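Local structure of tRNA (guanine(9)-N1)-methyltransferase (Schizosaccharomyces pombe, 4JWH) at residues A[216-219]-A[220-223]; A[250-253]-A[254-258]; A[261-264]-A[265-268]. The protein transfers a methyl group from S-adenosyl-L-methionine to N1 of guanosine 9 in cytoplasmic tRNA, leaving S-adenosyl-L-homocysteine as the second product. All blocks are in the same frame, centred on the assembly; numbering follows the deposited sequence.

Contact 1 of 3, residues A[216-219]-A[220-223]; sequences DKNR and YKNL. With SAH (S-adenosyl-L-homocysteine), chain C.
Tyr220 N donates to Asp216 OD2 at 2.9 Å, a bond made on the anti side of the carboxylate and well out of its plane. The same oxygen accepts from the amino nitrogen of S-adenosyl-L-homocysteine, SAH N, so one carboxylate atom joins the backbone of the loop to the ligand. CG of Asp216 lies between its own N and carbonyl carbon (chi1 75°), which turns the acid back over the turn it starts, toward Tyr220. Two further acceptors complete the grip on SAH N: Asn218 OD1 at 2.6 Å and the carbonyl Tyr220 O at 2.7 Å. Three oxygens of one short loop hold that nitrogen.

Two consecutive beta turns bring these acceptors together, type I' from Asp216 to Arg219 and type II from Tyr220 to Leu223. Arg219 N to Asp216 O and Leu223 N to Tyr220 O close them, each at 3.2 Å; Lys221 N reaches Arg219 O only weakly. On the outer side Arg219 runs alongside Tyr220. Its CG sits 3.9 Å from the centroid of the Tyr220 ring and only 7° off the ring normal, a CH-pi contact over the face, and its extended chain then carries NH2 to Tyr220 OH at 2.8 Å. Guanidinium and ring planes are 62° apart, so the two groups do not stack flat. Arg219 NH1 has its own mate in a salt bridge to Glu120, and Tyr220 OH is also hydrogen-bonded to Leu115 O.

Asp216 is the proton acceptor of the active site, and its loop belongs to the cofactor site of this SPOUT-class methyltransferase of the TRM10 family. The loop leaves the parallel sheet after strand 208-212 and leads into helix 223-231, while Glu120 reaches Arg219 from helix 118-137.

Contact 2 of 3, residues A[250-253]-A[254-258]; sequences KILT and VNQVF. With SAH (S-adenosyl-L-homocysteine), chain C.
Thr253 and Gln256 form a capping box at the start of helix 254-267. Gln256 N donates to Thr253 OG1 at 3.1 Å, and Thr253 N returns a bond to Gln256 OE1, also 3.1 Å long and nearly straight at 172°, in the carbonyl plane on a lone pair.

From CB outward, Gln256 stays close to the cap. CB is 3.4 Å from Thr253 OG1. CG, anti to the carbonyl carbon (chi1 -78°), is thereby folded back beside that oxygen; CD passes the hydroxyl in turn, and OE1 can reach Thr253 N, with CB of Leu252 beside it at 3.6 Å. Thr253 OG1 is engaged twice: besides accepting from Gln256 N it donates to Asn255 OD1 at 2.8 Å, approaching from above the amide carbonyl plane. With an alanine at Thr253, Gln256 N is likely to lose its capping acceptor and Asn255 OD1 this donor.

Loop 250-253 and the first turn of the helix form the adenine side of the cofactor site. SAH N6 donates to Lys250 O, and Leu252 N donates to SAH N7 at 3.1 Å. Val257 CG2 touches both Leu252 CB (3.8 Å) and SAH N9, linking the helix to the ligand.

Val254 and Val257 pack on Ile211 of strand 208-212, Val254 also meets Leu108 of strand 105-109, and Gln127 of helix 118-137 contacts Thr253 and Asn255.

Contact 3 of 3, residues A[261-264]-A[265-268]; sequences LSLW and LEYR
Leu263 and Tyr267 run alongside each other on the packed side of the helix, with Leu263 CD2 3.9 Å from Tyr267 CE2. Leu263 is buried there against Ala273, Glu276 and Val277 of helix 270-277. Arg93 hydrogen-bonds Tyr267 OH and forms a salt bridge with Glu266 OE1.

This is the C-terminal end of helix 254-267, just ahead of helix 270-277, where the i to i+4 bonds run out. Leu265 N to Leu261 O measures 3.1 Å and Tyr267 N to Leu263 O 2.8 Å, whereas Glu266 N to Ser262 O is weak. Arg268 N still bonds to Trp264 O, but a positive phi takes this residue out of the helix.

The buried indole of Trp264 stacks on Trp270, while the exposed Arg268 lies across it on the outside. CA of Arg268 is 3.7 Å from the centroid of the five-membered ring and 14° off its normal, a CH-pi contact over the face. The arginine chain bends about CG-CD (chi3 77°), bringing its guanidinium back to the indole: Trp264 CH2 stands 3.6 Å above the guanidinium plane, over its centre, though the two planes are 49° apart. A salt bridge to Glu202 engages Arg268 NH2. On this solvent side a water at the indole edge accepts from Trp264 NE1 at 2.7 Å and donates to Arg268 O.

How the contacts relate
Contact 1 is a surface loop, its centre about 16 Å from that of the chain. Contacts 2 and 3 are partly buried, their centres about 8 Å and about 14 Å from it. Contacts 1 and 2 touch the same ligand, at the amino-acid end and the adenine respectively, and meet where Asn218 ND2 packs on Ile251 CG1 at 3.8 Å. Contacts 2 and 3 share helix 254-267, at its start and its end, with centres about 14 Å apart. Contact 3 lies across the chain centre from contact 1. Both set an arginine against an aromatic ring; what distinguishes contact 1 is its acceptors around the ligand amine, and contact 2 its reciprocal capping.

Contact 1 of 3, residues A[216-219]-A[220-223]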
ATOM      1  N   ASP A 216      -5.794   9.542   7.875  1.00 28.64           N
ATOM      2  CA  ASP A 216      -6.066  10.004   9.233  1.00 30.59           C
ATOM      3  C   ASP A 216      -5.180  11.178   9.661  1.00 31.79           C
ATOM      4  O   ASP A 216      -5.412  11.755  10.715  1.00 31.98           O
ATOM      5  CB  ASP A 216      -6.008   8.793  10.197  1.00 29.54           C
ATOM      6  CG  ASP A 216      -4.592   8.324  10.487  1.00 28.95           C
ATOM      7  OD1 ASP A 216      -3.745   8.410   9.584  1.00 28.07           O
ATOM      8  OD2 ASP A 216      -4.319   7.856  11.618  1.00 27.45           O
ATOM      9  N   LYS A 217      -4.174  11.508   8.850  1.00 33.55           N
ATOM     10  CA  LYS A 217      -3.180  12.533   9.198  1.00 35.53           C
ATOM     11  C   LYS A 217      -2.363  12.021  10.385  1.00 36.20           C
ATOM     12  O   LYS A 217      -1.841  12.811  11.182  1.00 36.02           O
ATOM     13  CB  LYS A 217      -3.823  13.858   9.615  1.00 36.20           C
ATOM     14  CG  LYS A 217      -4.415  14.721   8.532  1.00 38.73           C
ATOM     15  CD  LYS A 217      -4.600  16.145   9.120  1.00 42.06           C
ATOM     16  CE  LYS A 217      -4.778  17.210   8.043  1.00 44.14           C
ATOM     17  NZ  LYS A 217      -4.370  18.561   8.552  1.00 46.63           N
ATOM     18  N   ASN A 218      -2.278  10.693  10.502  1.00 36.34           N
ATOM     19  CA  ASN A 218      -1.692  10.024  11.649  1.00 36.56           C
ATOM     20  C   ASN A 218      -2.267  10.369  13.049  1.00 36.16           C
ATOM     21  O   ASN A 218      -1.581  10.204  14.053  1.00 36.51           O
ATOM     22  CB  ASN A 218      -0.164  10.156  11.640  1.00 36.39           C
ATOM     23  CG  ASN A 218       0.506   9.044  12.413  1.00 38.29           C
ATOM     24  OD1 ASN A 218       0.098   7.877  12.325  1.00 38.82           O
ATOM     25  ND2 ASN A 218       1.535   9.390  13.181  1.00 37.89           N
ATOM     26  N   ARG A 219      -3.522  10.806  13.137  1.00 35.69           N
ATOM     27  CA  ARG A 219      -4.106  10.982  14.474  1.00 34.93           C
ATOM     28  C   ARG A 219      -4.271   9.632  15.175  1.00 33.79           C
ATOM     29  O   ARG A 219      -4.299   9.569  16.405  1.00 33.52           O
ATOM     30  CB  ARG A 219      -5.412  11.758  14.439  1.00 35.09           C
ATOM     31  CG  ARG A 219      -6.607  10.995  13.981  1.00 36.53           C
ATOM     32  CD  ARG A 219      -7.881  11.778  14.278  1.00 38.30           C
ATOM     33  NE  ARG A 219      -9.028  11.101  13.680  1.00 40.01           N
ATOM     34  CZ  ARG A 219      -9.436  11.292  12.429  1.00 40.61           C
ATOM     35  NH1 ARG A 219      -8.804  12.168  11.655  1.00 40.61           N
ATOM     36  NH2 ARG A 219     -10.481  10.619  11.959  1.00 40.72           N
ATOM     37  N   TYR A 220      -4.355   8.543  14.403  1.00 31.85           N
ATOM     38  CA  TYR A 220      -4.373   7.221  15.010  1.00 30.13           C
ATOM     39  C   TYR A 220      -2.994   6.595  15.130  1.00 30.48           C
ATOM     40  O   TYR A 220      -2.682   5.637  14.444  1.00 29.24           O
ATOM     41  CB  TYR A 220      -5.342   6.285  14.278  1.00 30.56           C
ATOM     42  CG  TYR A 220      -6.720   6.842  14.165  1.00 27.54           C
ATOM     43  CD1 TYR A 220      -7.519   7.038  15.297  1.00 27.90           C
ATOM     44  CD2 TYR A 220      -7.239   7.181  12.926  1.00 27.99           C
ATOM     45  CE1 TYR A 220      -8.820   7.567  15.183  1.00 29.79           C
ATOM     46  CE2 TYR A 220      -8.515   7.725  12.797  1.00 29.60           C
ATOM     47  CZ  TYR A 220      -9.301   7.911  13.928  1.00 30.35           C
ATOM     48  OH  TYR A 220     -10.567   8.428  13.770  1.00 32.19           O
ATOM     49  N   LYS A 221      -2.179   7.133  16.044  1.00 31.18           N
ATOM     50  CA  LYS A 221      -0.802   6.662  16.241  1.00 30.58           C
ATOM     51  C   LYS A 221      -0.853   5.220  16.648  1.00 29.30           C
ATOM     52  O   LYS A 221      -1.717   4.834  17.410  1.00 30.27           O
ATOM     53  CB  LYS A 221      -0.093   7.466  17.346  1.00 31.64           C
ATOM     54  CG  LYS A 221      -0.140   8.975  17.196  1.00 33.43           C
ATOM     55  CD  LYS A 221       0.652   9.660  18.347  1.00 38.44           C
ATOM     56  CE  LYS A 221       1.043  11.107  18.020  1.00 39.94           C
ATOM     57  NZ  LYS A 221       1.981  11.709  19.061  1.00 42.68           N
ATOM     58  N   ASN A 222       0.073   4.416  16.143  1.00 28.26           N
ATOM     59  CA  ASN A 222       0.165   3.008  16.507  1.00 27.81           C
ATOM     60  C   ASN A 222      -0.961   2.129  16.034  1.00 26.16           C
ATOM     61  O   ASN A 222      -0.968   0.948  16.334  1.00 25.40           O
ATOM     62  CB  ASN A 222       0.325   2.833  18.003  1.00 29.20           C
ATOM     63  CG  ASN A 222       1.749   2.925  18.415  1.00 35.06           C
ATOM     64  OD1 ASN A 222       2.503   1.954  18.275  1.00 41.20           O
ATOM     65  ND2 ASN A 222       2.160   4.111  18.875  1.00 37.90           N
ATOM     66  N   LEU A 223      -1.893   2.690  15.276  1.00 24.96           N
ATOM     67  CA  LEU A 223      -3.060   1.902  14.863  1.00 25.16           C
ATOM     68  C   LEU A 223      -2.611   0.625  14.144  1.00 24.26           C
ATOM     69  O   LEU A 223      -2.925  -0.521  14.560  1.00 24.83           O
ATOM     70  CB  LEU A 223      -3.976   2.749  13.975  1.00 23.83           C
ATOM     71  CG  LEU A 223      -5.199   2.088  13.315  1.00 26.22           C
ATOM     72  CD1 LEU A 223      -6.372   1.986  14.273  1.00 26.03           C
ATOM     73  CD2 LEU A 223      -5.589   2.873  12.080  1.00 25.17           C
TER
HETATM   74  N   SAH C 401      -1.929   6.235  11.910  1.00 20.00           N
HETATM   75  CA  SAH C 401      -2.056   5.411  10.717  1.00 20.00           C
HETATM   76  CB  SAH C 401      -1.817   6.357   9.510  1.00 20.00           C
HETATM   77  CG  SAH C 401      -1.018   5.705   8.460  1.00 20.00           C
HETATM   78  SD  SAH C 401      -0.661   6.372   6.882  1.00 20.00           S
HETATM   79  C   SAH C 401      -1.235   4.149  10.947  1.00 20.00           C
HETATM   80  O   SAH C 401      -0.648   3.519  10.120  1.00 20.00           O
HETATM   81  OXT SAH C 401      -1.199   3.675  12.043  1.00 20.00           O
HETATM   82  C5' SAH C 401      -1.231   5.092   5.837  1.00 20.00           C
HETATM   83  C4' SAH C 401      -0.334   3.876   5.635  1.00 20.00           C
HETATM   84  O4' SAH C 401       0.837   4.169   4.938  1.00 20.00           O
HETATM   85  C3' SAH C 401       0.122   3.124   6.892  1.00 20.00           C
HETATM   86  O3' SAH C 401      -0.857   2.261   7.392  1.00 20.00           O
HETATM   87  C2' SAH C 401       1.357   2.417   6.451  1.00 20.00           C
HETATM   88  O2' SAH C 401       0.981   1.205   5.881  1.00 20.00           O
HETATM   89  C1' SAH C 401       1.885   3.384   5.425  1.00 20.00           C
HETATM   90  N9  SAH C 401       3.009   4.201   5.914  1.00 20.00           N
HETATM   91  C8  SAH C 401       3.032   5.499   6.024  1.00 20.00           C
HETATM   92  N7  SAH C 401       4.194   5.949   6.417  1.00 20.00           N
HETATM   93  C5  SAH C 401       4.966   4.913   6.534  1.00 20.00           C
HETATM   94  C6  SAH C 401       6.355   4.656   6.920  1.00 20.00           C
HETATM   95  N6  SAH C 401       7.140   5.644   7.263  1.00 20.00           N
HETATM   96  N1  SAH C 401       6.778   3.415   6.916  1.00 20.00           N
HETATM   97  C2  SAH C 401       5.989   2.414   6.570  1.00 20.00           C
HETATM   98  N3  SAH C 401       4.734   2.561   6.229  1.00 20.00           N
HETATM   99  C4  SAH C 401       4.172   3.762   6.184  1.00 20.00           C

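Contact 2 of 3, residues A[250-253]-A[254-258]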
ATOM      1  N   LYS A 250       7.352  12.082   7.680  1.00 37.63           N
ATOM      2  CA  LYS A 250       7.586  10.772   8.280  1.00 36.94           C
ATOM      3  C   LYS A 250       6.459   9.771   7.916  1.00 36.90           C
ATOM      4  O   LYS A 250       6.712   8.615   7.527  1.00 36.24           O
ATOM      5  CB  LYS A 250       7.723  10.910   9.804  1.00 37.52           C
ATOM      6  N   ILE A 251       5.212  10.217   8.042  1.00 36.12           N
ATOM      7  CA  ILE A 251       4.086   9.348   7.713  1.00 34.63           C
ATOM      8  C   ILE A 251       3.524   9.732   6.336  1.00 33.46           C
ATOM      9  O   ILE A 251       3.004  10.835   6.114  1.00 33.19           O
ATOM     10  CB  ILE A 251       3.029   9.278   8.852  1.00 35.51           C
ATOM     11  CG1 ILE A 251       3.644   8.658  10.115  1.00 35.37           C
ATOM     12  CG2 ILE A 251       1.861   8.376   8.466  1.00 35.11           C
ATOM     13  CD1 ILE A 251       4.608   9.551  10.911  1.00 36.73           C
ATOM     14  N   LEU A 252       3.684   8.818   5.392  1.00 30.91           N
ATOM     15  CA  LEU A 252       3.329   9.115   4.012  1.00 28.65           C
ATOM     16  C   LEU A 252       1.905   8.637   3.722  1.00 26.35           C
ATOM     17  O   LEU A 252       1.322   7.913   4.529  1.00 25.36           O
ATOM     18  CB  LEU A 252       4.339   8.460   3.075  1.00 29.32           C
ATOM     19  CG  LEU A 252       5.826   8.785   3.298  1.00 30.93           C
ATOM     20  CD1 LEU A 252       6.685   7.946   2.383  1.00 31.45           C
ATOM     21  CD2 LEU A 252       6.111  10.259   3.076  1.00 30.72           C
ATOM     22  N   THR A 253       1.356   9.042   2.581  1.00 23.96           N
ATOM     23  CA  THR A 253       0.008   8.644   2.215  1.00 22.91           C
ATOM     24  C   THR A 253       0.052   7.202   1.663  1.00 22.04           C
ATOM     25  O   THR A 253       1.132   6.688   1.313  1.00 20.74           O
ATOM     26  CB  THR A 253      -0.606   9.571   1.143  1.00 23.17           C
ATOM     27  OG1 THR A 253       0.086   9.390  -0.099  1.00 19.98           O
ATOM     28  CG2 THR A 253      -0.567  11.064   1.573  1.00 23.66           C
ATOM     29  N   VAL A 254      -1.119   6.569   1.583  1.00 21.22           N
ATOM     30  CA  VAL A 254      -1.236   5.225   1.001  1.00 20.39           C
ATOM     31  C   VAL A 254      -0.537   5.160  -0.365  1.00 19.50           C
ATOM     32  O   VAL A 254       0.315   4.301  -0.594  1.00 17.46           O
ATOM     33  CB  VAL A 254      -2.708   4.791   0.870  1.00 21.31           C
ATOM     34  CG1 VAL A 254      -2.815   3.459   0.108  1.00 20.53           C
ATOM     35  CG2 VAL A 254      -3.386   4.715   2.261  1.00 19.70           C
ATOM     36  N   ASN A 255      -0.859   6.097  -1.257  1.00 19.20           N
ATOM     37  CA  ASN A 255      -0.288   6.039  -2.607  1.00 19.78           C
ATOM     38  C   ASN A 255       1.190   6.389  -2.623  1.00 18.73           C
ATOM     39  O   ASN A 255       1.917   5.878  -3.450  1.00 19.06           O
ATOM     40  CB  ASN A 255      -1.030   6.928  -3.626  1.00 19.68           C
ATOM     41  CG  ASN A 255      -0.879   8.404  -3.316  1.00 21.37           C
ATOM     42  OD1 ASN A 255      -1.488   8.887  -2.381  1.00 26.61           O
ATOM     43  ND2 ASN A 255       0.012   9.099  -4.042  1.00 20.24           N
ATOM     44  N   GLN A 256       1.639   7.267  -1.741  1.00 17.77           N
ATOM     45  CA  GLN A 256       3.084   7.573  -1.691  1.00 18.15           C
ATOM     46  C   GLN A 256       3.892   6.325  -1.319  1.00 17.99           C
ATOM     47  O   GLN A 256       4.947   6.034  -1.899  1.00 18.22           O
ATOM     48  CB  GLN A 256       3.384   8.721  -0.722  1.00 17.46           C
ATOM     49  CG  GLN A 256       3.049  10.103  -1.302  1.00 18.89           C
ATOM     50  CD  GLN A 256       3.224  11.216  -0.284  1.00 24.05           C
ATOM     51  OE1 GLN A 256       2.964  11.024   0.904  1.00 22.96           O
ATOM     52  NE2 GLN A 256       3.669  12.393  -0.750  1.00 24.22           N
ATOM     53  N   VAL A 257       3.387   5.574  -0.357  1.00 18.41           N
ATOM     54  CA  VAL A 257       4.084   4.373   0.105  1.00 18.32           C
ATOM     55  C   VAL A 257       4.068   3.354  -1.021  1.00 18.39           C
ATOM     56  O   VAL A 257       5.088   2.785  -1.368  1.00 18.06           O
ATOM     57  CB  VAL A 257       3.369   3.797   1.359  1.00 19.11           C
ATOM     58  CG1 VAL A 257       3.885   2.391   1.676  1.00 16.97           C
ATOM     59  CG2 VAL A 257       3.612   4.736   2.543  1.00 18.70           C
ATOM     60  N   PHE A 258       2.903   3.149  -1.625  1.00 18.85           N
ATOM     61  CA  PHE A 258       2.819   2.223  -2.771  1.00 18.46           C
ATOM     62  C   PHE A 258       3.816   2.584  -3.869  1.00 19.15           C
ATOM     63  O   PHE A 258       4.561   1.724  -4.367  1.00 19.08           O
ATOM     64  CB  PHE A 258       1.415   2.139  -3.379  1.00 17.68           C
ATOM     65  CG  PHE A 258       1.345   1.163  -4.511  1.00 18.41           C
ATOM     66  CD1 PHE A 258       1.084  -0.174  -4.259  1.00 17.54           C
ATOM     67  CD2 PHE A 258       1.646   1.558  -5.809  1.00 17.98           C
ATOM     68  CE1 PHE A 258       1.077  -1.123  -5.313  1.00 16.59           C
ATOM     69  CE2 PHE A 258       1.667   0.626  -6.855  1.00 17.46           C
ATOM     70  CZ  PHE A 258       1.379  -0.720  -6.586  1.00 17.86           C
TER
HETATM   71  N   SAH C 401      -1.929   6.235  11.910  1.00 20.00           N
HETATM   72  CA  SAH C 401      -2.056   5.411  10.717  1.00 20.00           C
HETATM   73  CB  SAH C 401      -1.817   6.357   9.510  1.00 20.00           C
HETATM   74  CG  SAH C 401      -1.018   5.705   8.460  1.00 20.00           C
HETATM   75  SD  SAH C 401      -0.661   6.372   6.882  1.00 20.00           S
HETATM   76  C   SAH C 401      -1.235   4.149  10.947  1.00 20.00           C
HETATM   77  O   SAH C 401      -0.648   3.519  10.120  1.00 20.00           O
HETATM   78  OXT SAH C 401      -1.199   3.675  12.043  1.00 20.00           O
HETATM   79  C5' SAH C 401      -1.231   5.092   5.837  1.00 20.00           C
HETATM   80  C4' SAH C 401      -0.334   3.876   5.635  1.00 20.00           C
HETATM   81  O4' SAH C 401       0.837   4.169   4.938  1.00 20.00           O
HETATM   82  C3' SAH C 401       0.122   3.124   6.892  1.00 20.00           C
HETATM   83  O3' SAH C 401      -0.857   2.261   7.392  1.00 20.00           O
HETATM   84  C2' SAH C 401       1.357   2.417   6.451  1.00 20.00           C
HETATM   85  O2' SAH C 401       0.981   1.205   5.881  1.00 20.00           O
HETATM   86  C1' SAH C 401       1.885   3.384   5.425  1.00 20.00           C
HETATM   87  N9  SAH C 401       3.009   4.201   5.914  1.00 20.00           N
HETATM   88  C8  SAH C 401       3.032   5.499   6.024  1.00 20.00           C
HETATM   89  N7  SAH C 401       4.194   5.949   6.417  1.00 20.00           N
HETATM   90  C5  SAH C 401       4.966   4.913   6.534  1.00 20.00           C
HETATM   91  C6  SAH C 401       6.355   4.656   6.920  1.00 20.00           C
HETATM   92  N6  SAH C 401       7.140   5.644   7.263  1.00 20.00           N
HETATM   93  N1  SAH C 401       6.778   3.415   6.916  1.00 20.00           N
HETATM   94  C2  SAH C 401       5.989   2.414   6.570  1.00 20.00           C
HETATM   95  N3  SAH C 401       4.734   2.561   6.229  1.00 20.00           N
HETATM   96  C4  SAH C 401       4.172   3.762   6.184  1.00 20.00           C

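Contact 3 of 3, residues A[261-264]-A[265-268]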
ATOM      1  N   LEU A 261       7.409   1.763  -2.927  1.00 16.04           N
ATOM      2  CA  LEU A 261       7.670   0.315  -3.032  1.00 16.43           C
ATOM      3  C   LEU A 261       7.890  -0.078  -4.478  1.00 16.10           C
ATOM      4  O   LEU A 261       8.849  -0.773  -4.793  1.00 16.75           O
ATOM      5  CB  LEU A 261       6.525  -0.505  -2.444  1.00 16.65           C
ATOM      6  CG  LEU A 261       6.193  -0.210  -0.970  1.00 18.56           C
ATOM      7  CD1 LEU A 261       4.954  -1.045  -0.578  1.00 20.47           C
ATOM      8  CD2 LEU A 261       7.401  -0.580  -0.092  1.00 19.34           C
ATOM      9  N   SER A 262       7.011   0.384  -5.349  1.00 16.54           N
ATOM     10  CA  SER A 262       7.028   0.036  -6.751  1.00 17.39           C
ATOM     11  C   SER A 262       8.310   0.541  -7.418  1.00 18.48           C
ATOM     12  O   SER A 262       8.950  -0.173  -8.216  1.00 17.46           O
ATOM     13  CB  SER A 262       5.767   0.620  -7.412  1.00 18.49           C
ATOM     14  OG  SER A 262       5.674   0.270  -8.782  1.00 18.55           O
ATOM     15  N   LEU A 263       8.724   1.750  -7.046  1.00 18.72           N
ATOM     16  CA  LEU A 263       9.961   2.300  -7.583  1.00 19.97           C
ATOM     17  C   LEU A 263      11.207   1.587  -7.058  1.00 19.93           C
ATOM     18  O   LEU A 263      12.232   1.479  -7.750  1.00 19.78           O
ATOM     19  CB  LEU A 263      10.029   3.808  -7.369  1.00 20.12           C
ATOM     20  CG  LEU A 263       9.082   4.578  -8.322  1.00 23.09           C
ATOM     21  CD1 LEU A 263       9.054   6.093  -8.018  1.00 22.76           C
ATOM     22  CD2 LEU A 263       9.412   4.357  -9.762  1.00 21.17           C
ATOM     23  N   TRP A 264      11.128   1.074  -5.838  1.00 20.84           N
ATOM     24  CA  TRP A 264      12.225   0.287  -5.329  1.00 20.68           C
ATOM     25  C   TRP A 264      12.398  -0.971  -6.182  1.00 21.34           C
ATOM     26  O   TRP A 264      13.524  -1.346  -6.500  1.00 21.35           O
ATOM     27  CB  TRP A 264      12.068  -0.085  -3.851  1.00 20.53           C
ATOM     28  CG  TRP A 264      13.362  -0.704  -3.346  1.00 22.17           C
ATOM     29  CD1 TRP A 264      14.441  -0.047  -2.849  1.00 21.71           C
ATOM     30  CD2 TRP A 264      13.704  -2.107  -3.343  1.00 22.00           C
ATOM     31  NE1 TRP A 264      15.449  -0.949  -2.530  1.00 22.48           N
ATOM     32  CE2 TRP A 264      15.014  -2.219  -2.815  1.00 23.69           C
ATOM     33  CE3 TRP A 264      13.025  -3.272  -3.735  1.00 21.10           C
ATOM     34  CZ2 TRP A 264      15.669  -3.458  -2.675  1.00 22.27           C
ATOM     35  CZ3 TRP A 264      13.667  -4.497  -3.601  1.00 23.00           C
ATOM     36  CH2 TRP A 264      14.978  -4.584  -3.069  1.00 22.36           C
ATOM     37  N   LEU A 265      11.302  -1.631  -6.541  1.00 21.68           N
ATOM     38  CA  LEU A 265      11.404  -2.781  -7.450  1.00 22.66           C
ATOM     39  C   LEU A 265      12.205  -2.426  -8.708  1.00 23.48           C
ATOM     40  O   LEU A 265      13.099  -3.173  -9.121  1.00 23.62           O
ATOM     41  CB  LEU A 265      10.025  -3.329  -7.804  1.00 21.92           C
ATOM     42  CG  LEU A 265       9.275  -3.860  -6.588  1.00 23.30           C
ATOM     43  CD1 LEU A 265       7.864  -4.267  -6.955  1.00 25.14           C
ATOM     44  CD2 LEU A 265      10.046  -5.021  -5.912  1.00 19.76           C
ATOM     45  N   GLU A 266      11.895  -1.272  -9.299  1.00 24.08           N
ATOM     46  CA  GLU A 266      12.606  -0.810 -10.483  1.00 25.87           C
ATOM     47  C   GLU A 266      14.076  -0.467 -10.220  1.00 26.02           C
ATOM     48  O   GLU A 266      14.970  -0.968 -10.907  1.00 27.14           O
ATOM     49  CB  GLU A 266      11.896   0.408 -11.072  1.00 25.14           C
ATOM     50  CG  GLU A 266      12.685   1.006 -12.221  1.00 31.09           C
ATOM     51  CD  GLU A 266      11.873   1.908 -13.145  1.00 34.44           C
ATOM     52  OE1 GLU A 266      10.624   1.913 -13.080  1.00 34.01           O
ATOM     53  OE2 GLU A 266      12.521   2.595 -13.960  1.00 39.58           O
ATOM     54  N   TYR A 267      14.324   0.401  -9.243  1.00 26.12           N
ATOM     55  CA  TYR A 267      15.668   0.954  -9.075  1.00 26.91           C
ATOM     56  C   TYR A 267      16.520   0.131  -8.116  1.00 27.03           C
ATOM     57  O   TYR A 267      17.745   0.114  -8.238  1.00 27.00           O
ATOM     58  CB  TYR A 267      15.607   2.415  -8.570  1.00 27.44           C
ATOM     59  CG  TYR A 267      14.829   3.385  -9.435  1.00 28.94           C
ATOM     60  CD1 TYR A 267      14.970   3.392 -10.829  1.00 32.91           C
ATOM     61  CD2 TYR A 267      13.962   4.315  -8.861  1.00 32.20           C
ATOM     62  CE1 TYR A 267      14.244   4.321 -11.642  1.00 32.74           C
ATOM     63  CE2 TYR A 267      13.239   5.239  -9.658  1.00 31.97           C
ATOM     64  CZ  TYR A 267      13.377   5.224 -11.038  1.00 33.47           C
ATOM     65  OH  TYR A 267      12.676   6.143 -11.809  1.00 35.76           O
ATOM     66  N   ARG A 268      15.863  -0.542  -7.166  1.00 26.92           N
ATOM     67  CA  ARG A 268      16.542  -1.201  -6.025  1.00 27.35           C
ATOM     68  C   ARG A 268      17.450  -0.281  -5.189  1.00 26.93           C
ATOM     69  O   ARG A 268      18.489  -0.705  -4.632  1.00 27.79           O
ATOM     70  CB  ARG A 268      17.206  -2.511  -6.456  1.00 28.24           C
ATOM     71  CG  ARG A 268      16.173  -3.564  -6.890  1.00 29.83           C
ATOM     72  CD  ARG A 268      16.834  -4.840  -7.354  1.00 34.66           C
ATOM     73  NE  ARG A 268      17.306  -5.642  -6.226  1.00 37.06           N
ATOM     74  CZ  ARG A 268      16.582  -6.586  -5.617  1.00 38.52           C
ATOM     75  NH1 ARG A 268      15.341  -6.857  -6.028  1.00 38.18           N
ATOM     76  NH2 ARG A 268      17.100  -7.255  -4.584  1.00 37.22           N
TER
HETATM   77  O   HOH W   1      17.944  -0.233  -1.632  1.00 31.90           O